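Local coordinates for AlgW protein (Pseudomonas aeruginosa, PDB 7CO3) that probably acts as a trimeric HtrA-type serine endopeptidase, each subunit pairing a trypsin-like protease domain with a PDZ domain, at residues D179-I184 against I216-A221. The protein carries 1 engineered substitution. Sequence-based numbering, arbitrary orientation.
Sequences DVCLAI and IQTDAA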
ATOM      1  N   ASP B 179       7.531  12.706   8.380  1.00 23.71           N
ATOM      2  CA  ASP B 179       7.803  13.496   7.179  1.00 21.15           C
ATOM      3  C   ASP B 179       7.365  12.718   5.936  1.00 18.55           C
ATOM      4  O   ASP B 179       7.487  11.492   5.888  1.00 18.76           O
ATOM      5  CB  ASP B 179       9.294  13.796   7.051  1.00 20.66           C
ATOM      6  CG  ASP B 179       9.818  14.882   8.023  1.00 31.22           C
ATOM      7  OD1 ASP B 179       9.021  15.674   8.603  1.00 33.82           O
ATOM      8  OD2 ASP B 179      11.055  14.949   8.179  1.00 27.40           O
ATOM      9  N   VAL B 180       6.929  13.440   4.901  1.00 19.21           N
ATOM     10  CA  VAL B 180       6.556  12.796   3.640  1.00 17.56           C
ATOM     11  C   VAL B 180       7.806  12.462   2.831  1.00 18.54           C
ATOM     12  O   VAL B 180       8.760  13.233   2.809  1.00 21.43           O
ATOM     13  CB  VAL B 180       5.605  13.709   2.843  1.00 23.47           C
ATOM     14  CG1 VAL B 180       5.407  13.206   1.390  1.00 21.39           C
ATOM     15  CG2 VAL B 180       4.300  13.836   3.541  1.00 21.81           C
ATOM     16  N   CYS B 181       7.819  11.301   2.168  1.00 15.43           N
ATOM     17  CA  CYS B 181       8.916  10.986   1.246  1.00 19.53           C
ATOM     18  C   CYS B 181       8.383  10.325  -0.019  1.00 20.04           C
ATOM     19  O   CYS B 181       7.251   9.822  -0.075  1.00 17.69           O
ATOM     20  CB  CYS B 181       9.979  10.068   1.883  1.00 15.18           C
ATOM     21  SG  CYS B 181       9.220   8.568   2.574  1.00 28.36           S
ATOM     22  N   LEU B 182       9.246  10.305  -1.029  1.00 20.77           N
ATOM     23  CA  LEU B 182       8.952   9.766  -2.352  1.00 18.80           C
ATOM     24  C   LEU B 182       9.999   8.713  -2.714  1.00 20.73           C
ATOM     25  O   LEU B 182      11.195   8.950  -2.543  1.00 19.45           O
ATOM     26  CB  LEU B 182       8.974  10.905  -3.378  1.00 18.77           C
ATOM     27  CG  LEU B 182       7.797  11.860  -3.549  1.00 27.95           C
ATOM     28  CD1 LEU B 182       7.224  12.351  -2.270  1.00 33.46           C
ATOM     29  CD2 LEU B 182       8.261  13.063  -4.363  1.00 40.87           C
ATOM     30  N   ALA B 183       9.556   7.538  -3.202  1.00 15.20           N
ATOM     31  CA  ALA B 183      10.431   6.510  -3.740  1.00 19.70           C
ATOM     32  C   ALA B 183      10.402   6.607  -5.269  1.00 19.92           C
ATOM     33  O   ALA B 183       9.337   6.807  -5.860  1.00 17.48           O
ATOM     34  CB  ALA B 183       9.990   5.110  -3.292  1.00 13.95           C
ATOM     35  N   ILE B 184      11.562   6.456  -5.905  1.00 16.33           N
ATOM     36  CA  ILE B 184      11.708   6.580  -7.364  1.00 21.51           C
ATOM     37  C   ILE B 184      12.484   5.380  -7.856  1.00 19.97           C
ATOM     38  O   ILE B 184      13.606   5.150  -7.418  1.00 19.21           O
ATOM     39  CB  ILE B 184      12.395   7.891  -7.804  1.00 20.32           C
ATOM     40  CG1 ILE B 184      11.719   9.094  -7.167  1.00 17.70           C
ATOM     41  CG2 ILE B 184      12.290   8.043  -9.326  1.00 22.53           C
ATOM     42  CD1 ILE B 184      12.317  10.424  -7.543  1.00 21.78           C
ATOM     43  N   ILE B 216      16.390   3.655   7.125  1.00 18.91           N
ATOM     44  CA  ILE B 216      15.129   4.372   7.116  1.00 20.32           C
ATOM     45  C   ILE B 216      14.039   3.396   6.691  1.00 19.15           C
ATOM     46  O   ILE B 216      14.241   2.597   5.759  1.00 20.15           O
ATOM     47  CB  ILE B 216      15.209   5.564   6.154  1.00 18.73           C
ATOM     48  CG1 ILE B 216      16.357   6.500   6.570  1.00 18.84           C
ATOM     49  CG2 ILE B 216      13.903   6.324   6.176  1.00 19.54           C
ATOM     50  CD1 ILE B 216      16.780   7.508   5.444  1.00 17.27           C
ATOM     51  N   GLN B 217      12.902   3.435   7.385  1.00 17.80           N
ATOM     52  CA  GLN B 217      11.711   2.658   7.042  1.00 17.74           C
ATOM     53  C   GLN B 217      10.673   3.590   6.406  1.00 18.11           C
ATOM     54  O   GLN B 217      10.510   4.737   6.832  1.00 17.94           O
ATOM     55  CB  GLN B 217      11.155   1.946   8.283  1.00 19.98           C
ATOM     56  CG  GLN B 217      10.123   0.859   7.987  1.00 17.18           C
ATOM     57  CD  GLN B 217       9.550   0.219   9.236  1.00 22.03           C
ATOM     58  OE1 GLN B 217      10.277  -0.167  10.156  1.00 22.64           O
ATOM     59  NE2 GLN B 217       8.214   0.106   9.274  1.00 17.96           N
ATOM     60  N   THR B 218       9.963   3.123   5.367  1.00 15.45           N
ATOM     61  CA  THR B 218       8.976   3.992   4.720  1.00 16.20           C
ATOM     62  C   THR B 218       7.788   3.168   4.263  1.00 15.08           C
ATOM     63  O   THR B 218       7.944   2.003   3.906  1.00 17.81           O
ATOM     64  CB  THR B 218       9.564   4.746   3.500  1.00 23.60           C
ATOM     65  OG1 THR B 218       8.559   5.564   2.907  1.00 21.88           O
ATOM     66  CG2 THR B 218      10.080   3.760   2.436  1.00 18.05           C
ATOM     67  N   ASP B 219       6.591   3.774   4.260  1.00 13.45           N
ATOM     68  CA  ASP B 219       5.463   3.059   3.666  1.00 17.05           C
ATOM     69  C   ASP B 219       5.213   3.457   2.210  1.00 16.12           C
ATOM     70  O   ASP B 219       4.262   2.962   1.622  1.00 15.05           O
ATOM     71  CB  ASP B 219       4.196   3.188   4.521  1.00 16.28           C
ATOM     72  CG  ASP B 219       3.689   4.625   4.641  1.00 18.41           C
ATOM     73  OD1 ASP B 219       4.389   5.565   4.195  1.00 18.57           O
ATOM     74  OD2 ASP B 219       2.572   4.809   5.197  1.00 22.22           O
ATOM     75  N   ALA B 220       6.078   4.270   1.591  1.00 16.21           N
ATOM     76  CA  ALA B 220       5.987   4.457   0.139  1.00 17.92           C
ATOM     77  C   ALA B 220       6.165   3.106  -0.553  1.00 15.31           C
ATOM     78  O   ALA B 220       7.089   2.362  -0.235  1.00 19.03           O
ATOM     79  CB  ALA B 220       7.024   5.455  -0.347  1.00 15.46           C
ATOM     80  N   ALA B 221       5.240   2.768  -1.463  1.00 15.82           N
ATOM     81  CA  ALA B 221       5.207   1.414  -2.027  1.00 18.29           C
ATOM     82  C   ALA B 221       6.539   1.152  -2.710  1.00 16.25           C
ATOM     83  O   ALA B 221       7.000   1.949  -3.533  1.00 18.52           O
ATOM     84  CB  ALA B 221       4.046   1.230  -3.021  1.00 16.08           C
TER
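Cys181 lays its sulfur against the hydroxyl of Thr218, SG 3.1 Å from OG1, and this is the closest approach between 179-184 and 216-221. The first torsion of the cysteine, chi1 54°, tucks SG between its own backbone N and carbonyl carbon and drops it off the strand toward the threonine. CB of Thr218 lies just behind the hydroxyl, 3.9 Å from SG. In Thr218, chi1 180° sets OG1 opposite the backbone N and beside the carbonyl carbon, where it can accept from the chain ahead: Ala220 N reaches OG1 at 3.1 Å in a nearly straight bond of 167°, an ST turn that bends the chain as strand 215-218 ends. OG1 in turn donates to the carbonyl O of Ile198, on strand 193-204. Two residues farther along each segment, the methyls of Ala183 and Ala220 face one another, CB to CB 4.2 Å and CA to CA 6.2 Å. No hydrogen bond spans the two segments; strand 193-204 pairs with both of their strands and links them within the curled sheet of the trypsin-like domain, while Leu231 closes in on Cys181 from strand 230-233. Just past Thr218, Asp219 bonds through OD1 to Ile198 N and through OD2 to Met196 N of a second subunit, so the turn borders the trimer interface. With the hydroxyl shared between the turn and strand 193-204, the sulfur keeps a close polar contact, and only the two methyls meet as an apolar pair, between strand 180-185 and the turn after strand 215-218.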